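Local coordinates for sorbitol dehydrogenase (Gluconobacter oxydans, PDB 5ITG), which probably oxidises D-sorbitol to L-sorbose with a nicotinamide cofactor, as a Rossmann-fold member of the mannitol dehydrogenase family, at residues V287-N299 with I339-Y353. Sequence-based numbering, arbitrary orientation.
Sequences VTDWEYVKIRMLN and IPTLKAPSGMTLEGY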
loop_
_atom_site.group_PDB
_atom_site.type_symbol
_atom_site.label_atom_id
_atom_site.label_comp_id
_atom_site.label_asym_id
_atom_site.label_seq_id
_atom_site.Cartn_x
_atom_site.Cartn_y
_atom_site.Cartn_z
ATOM N N VAL A 287 2.708 10.567 -11.148
ATOM C CA VAL A 287 1.906 9.499 -10.557
ATOM C C VAL A 287 0.481 9.904 -10.165
ATOM O O VAL A 287 -0.380 9.046 -9.956
ATOM C CB VAL A 287 2.609 8.947 -9.276
ATOM C CG1 VAL A 287 2.404 9.918 -8.113
ATOM C CG2 VAL A 287 2.081 7.575 -8.926
ATOM N N THR A 288 0.231 11.205 -10.077
ATOM C CA THR A 288 -1.058 11.706 -9.621
ATOM C C THR A 288 -2.322 11.091 -10.219
ATOM O O THR A 288 -3.205 10.659 -9.480
ATOM C CB THR A 288 -1.107 13.240 -9.754
ATOM O OG1 THR A 288 0.048 13.797 -9.112
ATOM C CG2 THR A 288 -2.358 13.795 -9.077
ATOM N N ASP A 289 -2.417 11.033 -11.542
ATOM C CA ASP A 289 -3.609 10.455 -12.156
ATOM C C ASP A 289 -3.839 9.004 -11.723
ATOM O O ASP A 289 -4.966 8.630 -11.394
ATOM C CB ASP A 289 -3.537 10.562 -13.679
ATOM C CG ASP A 289 -3.620 12.002 -14.161
ATOM O OD1 ASP A 289 -3.997 12.883 -13.357
ATOM O OD2 ASP A 289 -3.321 12.255 -15.344
ATOM N N TRP A 290 -2.786 8.193 -11.689
ATOM C CA TRP A 290 -2.950 6.799 -11.269
ATOM C C TRP A 290 -3.362 6.664 -9.799
ATOM O O TRP A 290 -4.139 5.774 -9.446
ATOM C CB TRP A 290 -1.672 5.999 -11.545
ATOM C CG TRP A 290 -1.756 5.206 -12.811
ATOM C CD1 TRP A 290 -1.012 5.377 -13.945
ATOM C CD2 TRP A 290 -2.631 4.099 -13.068
ATOM N NE1 TRP A 290 -1.369 4.443 -14.891
ATOM C CE2 TRP A 290 -2.360 3.648 -14.378
ATOM C CE3 TRP A 290 -3.617 3.446 -12.316
ATOM C CZ2 TRP A 290 -3.040 2.568 -14.954
ATOM C CZ3 TRP A 290 -4.297 2.368 -12.894
ATOM C CH2 TRP A 290 -4.002 1.943 -14.197
ATOM N N GLU A 291 -2.854 7.545 -8.943
ATOM C CA GLU A 291 -3.223 7.507 -7.522
ATOM C C GLU A 291 -4.727 7.719 -7.368
ATOM O O GLU A 291 -5.374 7.069 -6.535
ATOM C CB GLU A 291 -2.501 8.604 -6.718
ATOM C CG GLU A 291 -0.994 8.435 -6.588
ATOM C CD GLU A 291 -0.400 9.308 -5.481
ATOM O OE1 GLU A 291 -0.816 10.481 -5.355
ATOM O OE2 GLU A 291 0.485 8.824 -4.744
ATOM N N TYR A 292 -5.284 8.634 -8.164
ATOM C CA TYR A 292 -6.705 8.908 -8.079
ATOM C C TYR A 292 -7.577 7.815 -8.667
ATOM O O TYR A 292 -8.715 7.658 -8.250
ATOM C CB TYR A 292 -7.031 10.285 -8.676
ATOM C CG TYR A 292 -6.692 11.376 -7.677
ATOM C CD1 TYR A 292 -7.249 11.356 -6.397
ATOM C CD2 TYR A 292 -5.750 12.364 -7.970
ATOM C CE1 TYR A 292 -6.871 12.282 -5.422
ATOM C CE2 TYR A 292 -5.362 13.302 -6.996
ATOM C CZ TYR A 292 -5.927 13.245 -5.722
ATOM O OH TYR A 292 -5.529 14.125 -4.740
ATOM N N VAL A 293 -7.055 7.056 -9.626
ATOM C CA VAL A 293 -7.828 5.942 -10.172
ATOM C C VAL A 293 -7.992 4.934 -9.024
ATOM O O VAL A 293 -9.086 4.427 -8.765
ATOM C CB VAL A 293 -7.093 5.227 -11.323
ATOM C CG1 VAL A 293 -7.820 3.911 -11.663
ATOM C CG2 VAL A 293 -7.046 6.132 -12.553
ATOM N N LYS A 294 -6.894 4.655 -8.330
ATOM C CA LYS A 294 -6.923 3.709 -7.217
ATOM C C LYS A 294 -7.833 4.212 -6.100
ATOM O O LYS A 294 -8.664 3.466 -5.564
ATOM C CB LYS A 294 -5.513 3.495 -6.683
ATOM C CG LYS A 294 -5.405 2.371 -5.667
ATOM C CD LYS A 294 -3.981 2.257 -5.165
ATOM C CE LYS A 294 -3.901 1.397 -3.931
ATOM N NZ LYS A 294 -2.573 1.543 -3.267
ATOM N N ILE A 295 -7.682 5.485 -5.754
ATOM C CA ILE A 295 -8.496 6.084 -4.700
ATOM C C ILE A 295 -9.994 6.110 -5.030
ATOM O O ILE A 295 -10.832 5.677 -4.228
ATOM C CB ILE A 295 -8.035 7.538 -4.418
ATOM C CG1 ILE A 295 -6.668 7.523 -3.727
ATOM C CG2 ILE A 295 -9.062 8.272 -3.554
ATOM C CD1 ILE A 295 -6.043 8.898 -3.629
ATOM N N ARG A 296 -10.326 6.594 -6.225
ATOM C CA ARG A 296 -11.725 6.748 -6.597
ATOM C C ARG A 296 -12.465 5.539 -7.153
ATOM O O ARG A 296 -13.699 5.573 -7.270
ATOM C CB ARG A 296 -11.862 7.939 -7.552
ATOM C CG ARG A 296 -11.393 9.267 -6.923
ATOM C CD ARG A 296 -11.571 10.429 -7.889
ATOM N NE ARG A 296 -12.957 10.518 -8.319
ATOM C CZ ARG A 296 -13.361 11.076 -9.460
ATOM N NH1 ARG A 296 -12.478 11.610 -10.306
ATOM N NH2 ARG A 296 -14.652 11.084 -9.764
HETATM N N MSE A 297 -11.731 4.487 -7.502
HETATM C CA MSE A 297 -12.357 3.262 -7.999
HETATM C C MSE A 297 -12.144 2.081 -7.041
HETATM O O MSE A 297 -13.113 1.461 -6.624
HETATM C CB MSE A 297 -11.836 2.916 -9.396
HETATM C CG MSE A 297 -12.350 3.864 -10.480
HETATM SE SE MSE A 297 -11.882 3.258 -12.241
HETATM C CE MSE A 297 -13.128 1.769 -12.344
ATOM N N LEU A 298 -10.895 1.780 -6.676
ATOM C CA LEU A 298 -10.640 0.654 -5.774
ATOM C C LEU A 298 -11.068 0.948 -4.335
ATOM O O LEU A 298 -11.890 0.223 -3.765
ATOM C CB LEU A 298 -9.158 0.252 -5.787
ATOM C CG LEU A 298 -8.799 -0.927 -4.862
ATOM C CD1 LEU A 298 -9.330 -2.211 -5.447
ATOM C CD2 LEU A 298 -7.293 -1.024 -4.686
ATOM N N ASN A 299 -10.516 2.012 -3.753
ATOM C CA ASN A 299 -10.840 2.382 -2.375
ATOM C C ASN A 299 -12.304 2.802 -2.230
ATOM O O ASN A 299 -12.999 2.369 -1.304
ATOM C CB ASN A 299 -9.909 3.511 -1.898
ATOM C CG ASN A 299 -8.436 3.136 -1.993
ATOM O OD1 ASN A 299 -8.063 1.967 -1.847
ATOM N ND2 ASN A 299 -7.590 4.129 -2.221
ATOM N N ILE A 339 -16.296 6.496 -13.395
ATOM C CA ILE A 339 -15.631 6.479 -14.695
ATOM C C ILE A 339 -15.889 7.717 -15.567
ATOM O O ILE A 339 -14.956 8.249 -16.187
ATOM C CB ILE A 339 -15.987 5.180 -15.488
ATOM C CG1 ILE A 339 -15.249 3.986 -14.862
ATOM C CG2 ILE A 339 -15.571 5.311 -16.954
ATOM C CD1 ILE A 339 -15.568 2.639 -15.508
ATOM N N PRO A 340 -17.138 8.204 -15.619
ATOM C CA PRO A 340 -17.401 9.389 -16.453
ATOM C C PRO A 340 -16.773 10.678 -15.914
ATOM O O PRO A 340 -16.662 11.665 -16.636
ATOM C CB PRO A 340 -18.931 9.462 -16.487
ATOM C CG PRO A 340 -19.348 8.013 -16.253
ATOM C CD PRO A 340 -18.398 7.590 -15.170
ATOM N N THR A 341 -16.354 10.669 -14.652
ATOM C CA THR A 341 -15.751 11.865 -14.061
ATOM C C THR A 341 -14.330 11.605 -13.555
ATOM O O THR A 341 -13.836 12.308 -12.676
ATOM C CB THR A 341 -16.621 12.405 -12.898
ATOM O OG1 THR A 341 -16.587 11.489 -11.796
ATOM C CG2 THR A 341 -18.069 12.563 -13.356
ATOM N N LEU A 342 -13.675 10.604 -14.142
ATOM C CA LEU A 342 -12.318 10.221 -13.759
ATOM C C LEU A 342 -11.362 10.267 -14.950
ATOM O O LEU A 342 -11.623 9.644 -15.977
ATOM C CB LEU A 342 -12.323 8.803 -13.177
ATOM C CG LEU A 342 -10.967 8.218 -12.776
ATOM C CD1 LEU A 342 -10.324 9.105 -11.710
ATOM C CD2 LEU A 342 -11.148 6.792 -12.248
ATOM N N LYS A 343 -10.254 10.993 -14.812
ATOM C CA LYS A 343 -9.290 11.084 -15.900
ATOM C C LYS A 343 -8.573 9.743 -16.047
ATOM O O LYS A 343 -8.112 9.153 -15.071
ATOM C CB LYS A 343 -8.290 12.211 -15.626
ATOM C CG LYS A 343 -7.226 12.380 -16.687
ATOM C CD LYS A 343 -6.362 13.604 -16.383
ATOM C CE LYS A 343 -5.180 13.714 -17.340
ATOM N NZ LYS A 343 -5.609 13.828 -18.760
ATOM N N ALA A 344 -8.469 9.261 -17.274
ATOM C CA ALA A 344 -7.829 7.980 -17.508
ATOM C C ALA A 344 -6.370 8.059 -17.928
ATOM O O ALA A 344 -6.018 8.761 -18.878
ATOM C CB ALA A 344 -8.615 7.198 -18.546
ATOM N N PRO A 345 -5.489 7.346 -17.206
ATOM C CA PRO A 345 -4.059 7.341 -17.537
ATOM C C PRO A 345 -3.906 6.628 -18.877
ATOM O O PRO A 345 -4.785 5.873 -19.273
ATOM C CB PRO A 345 -3.441 6.531 -16.394
ATOM C CG PRO A 345 -4.359 6.808 -15.245
ATOM C CD PRO A 345 -5.727 6.719 -15.893
ATOM N N SER A 346 -2.803 6.858 -19.580
ATOM C CA SER A 346 -2.603 6.195 -20.867
ATOM C C SER A 346 -2.224 4.725 -20.680
ATOM O O SER A 346 -1.764 4.317 -19.609
ATOM C CB SER A 346 -1.511 6.911 -21.672
ATOM O OG SER A 346 -0.286 6.927 -20.966
ATOM N N GLY A 347 -2.429 3.931 -21.726
ATOM C CA GLY A 347 -2.091 2.519 -21.665
ATOM C C GLY A 347 -2.916 1.664 -20.713
ATOM O O GLY A 347 -2.396 0.721 -20.113
HETATM N N MSE A 348 -4.198 1.985 -20.576
HETATM C CA MSE A 348 -5.106 1.233 -19.710
HETATM C C MSE A 348 -6.521 1.737 -19.931
HETATM O O MSE A 348 -6.719 2.832 -20.469
HETATM C CB MSE A 348 -4.744 1.442 -18.235
HETATM C CG MSE A 348 -4.973 2.873 -17.716
HETATM SE SE MSE A 348 -6.845 3.403 -17.414
HETATM C CE MSE A 348 -7.105 2.545 -15.692
ATOM N N THR A 349 -7.507 0.946 -19.528
ATOM C CA THR A 349 -8.889 1.384 -19.650
ATOM C C THR A 349 -9.474 1.361 -18.245
ATOM O O THR A 349 -9.114 0.510 -17.420
ATOM C CB THR A 349 -9.736 0.475 -20.567
ATOM O OG1 THR A 349 -9.863 -0.821 -19.980
ATOM C CG2 THR A 349 -9.089 0.348 -21.942
ATOM N N LEU A 350 -10.348 2.319 -17.964
ATOM C CA LEU A 350 -10.972 2.395 -16.654
ATOM C C LEU A 350 -11.890 1.190 -16.473
ATOM O O LEU A 350 -12.089 0.712 -15.352
ATOM C CB LEU A 350 -11.751 3.708 -16.526
ATOM C CG LEU A 350 -10.836 4.942 -16.539
ATOM C CD1 LEU A 350 -11.657 6.221 -16.567
ATOM C CD2 LEU A 350 -9.936 4.916 -15.318
ATOM N N GLU A 351 -12.425 0.684 -17.584
ATOM C CA GLU A 351 -13.314 -0.469 -17.541
ATOM C C GLU A 351 -12.540 -1.719 -17.165
ATOM O O GLU A 351 -13.066 -2.599 -16.483
ATOM C CB GLU A 351 -14.001 -0.671 -18.891
ATOM C CG GLU A 351 -14.839 0.513 -19.326
ATOM C CD GLU A 351 -14.188 1.319 -20.437
ATOM O OE1 GLU A 351 -13.149 2.002 -20.195
ATOM O OE2 GLU A 351 -14.724 1.256 -21.562
ATOM N N GLY A 352 -11.296 -1.796 -17.628
ATOM C CA GLY A 352 -10.451 -2.931 -17.305
ATOM C C GLY A 352 -10.074 -2.838 -15.836
ATOM O O GLY A 352 -9.947 -3.849 -15.149
ATOM N N TYR A 353 -9.889 -1.617 -15.346
ATOM C CA TYR A 353 -9.545 -1.439 -13.944
ATOM C C TYR A 353 -10.741 -1.882 -13.108
ATOM O O TYR A 353 -10.589 -2.570 -12.098
ATOM C CB TYR A 353 -9.223 0.018 -13.624
ATOM C CG TYR A 353 -8.567 0.164 -12.257
ATOM C CD1 TYR A 353 -7.220 -0.137 -12.077
ATOM C CD2 TYR A 353 -9.311 0.543 -11.145
ATOM C CE1 TYR A 353 -6.624 -0.070 -10.805
ATOM C CE2 TYR A 353 -8.736 0.615 -9.878
ATOM C CZ TYR A 353 -7.396 0.309 -9.715
ATOM O OH TYR A 353 -6.840 0.381 -8.461
HETATM O O HOH W 1 -7.037 10.080 -12.714
#
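Ile339 rests its CG1 near the selenomethionine methyl of Met297, where the loop leading to helix 350-361 starts to run along helix 288-312 in the all-helical surroundings of the mannitol dehydrogenase C-terminal domain. At Thr341 the grip turns polar. Arg296 meets Thr341 end-on, NH1 donating to Thr341 O at 2.8 Å and NH2 to Thr341 OG1, also at 2.8 Å, both acceptors lying close to the guanidinium plane; Thr388 takes a further bond from NH2. Leu342 then spreads its two methyls, CD1 against Arg296 NH1 and CD2 against Met297 SE, each 3.6 Å away. A water donates to both Lys343 O and Asp289 O, tying loop to helix, while the Lys343 amine stays beyond salt-bridge range of the Asp289 carboxylate. Pro345 lies over one face of the Trp290 indole, its CB 3.6 Å from the centroid of the five-membered ring in a CH-pi contact, and its CD touches Val293 CG2. Met348, also a selenomethionine, has CG 3.4 Å from Trp290 CZ2, and the bends at chi2 and chi3 fold CE back against Trp290 CH2. Replacing Trp290 by an alanine would probably leave Pro345 and Met348 without the surface they pack on and open a gap beside Tyr353. Leu350 adds CD2 against Met297 SE. Last comes Tyr353, a knob set among Trp290, Val293, Met297 and Leu298: with CG anti to the backbone N (chi1 -167°), the ring reaches across to the helix, Met297 CB lies at its edge, and Val293 CG1 sits over the ring centre, 3.7 Å from the centroid and 11° off the normal.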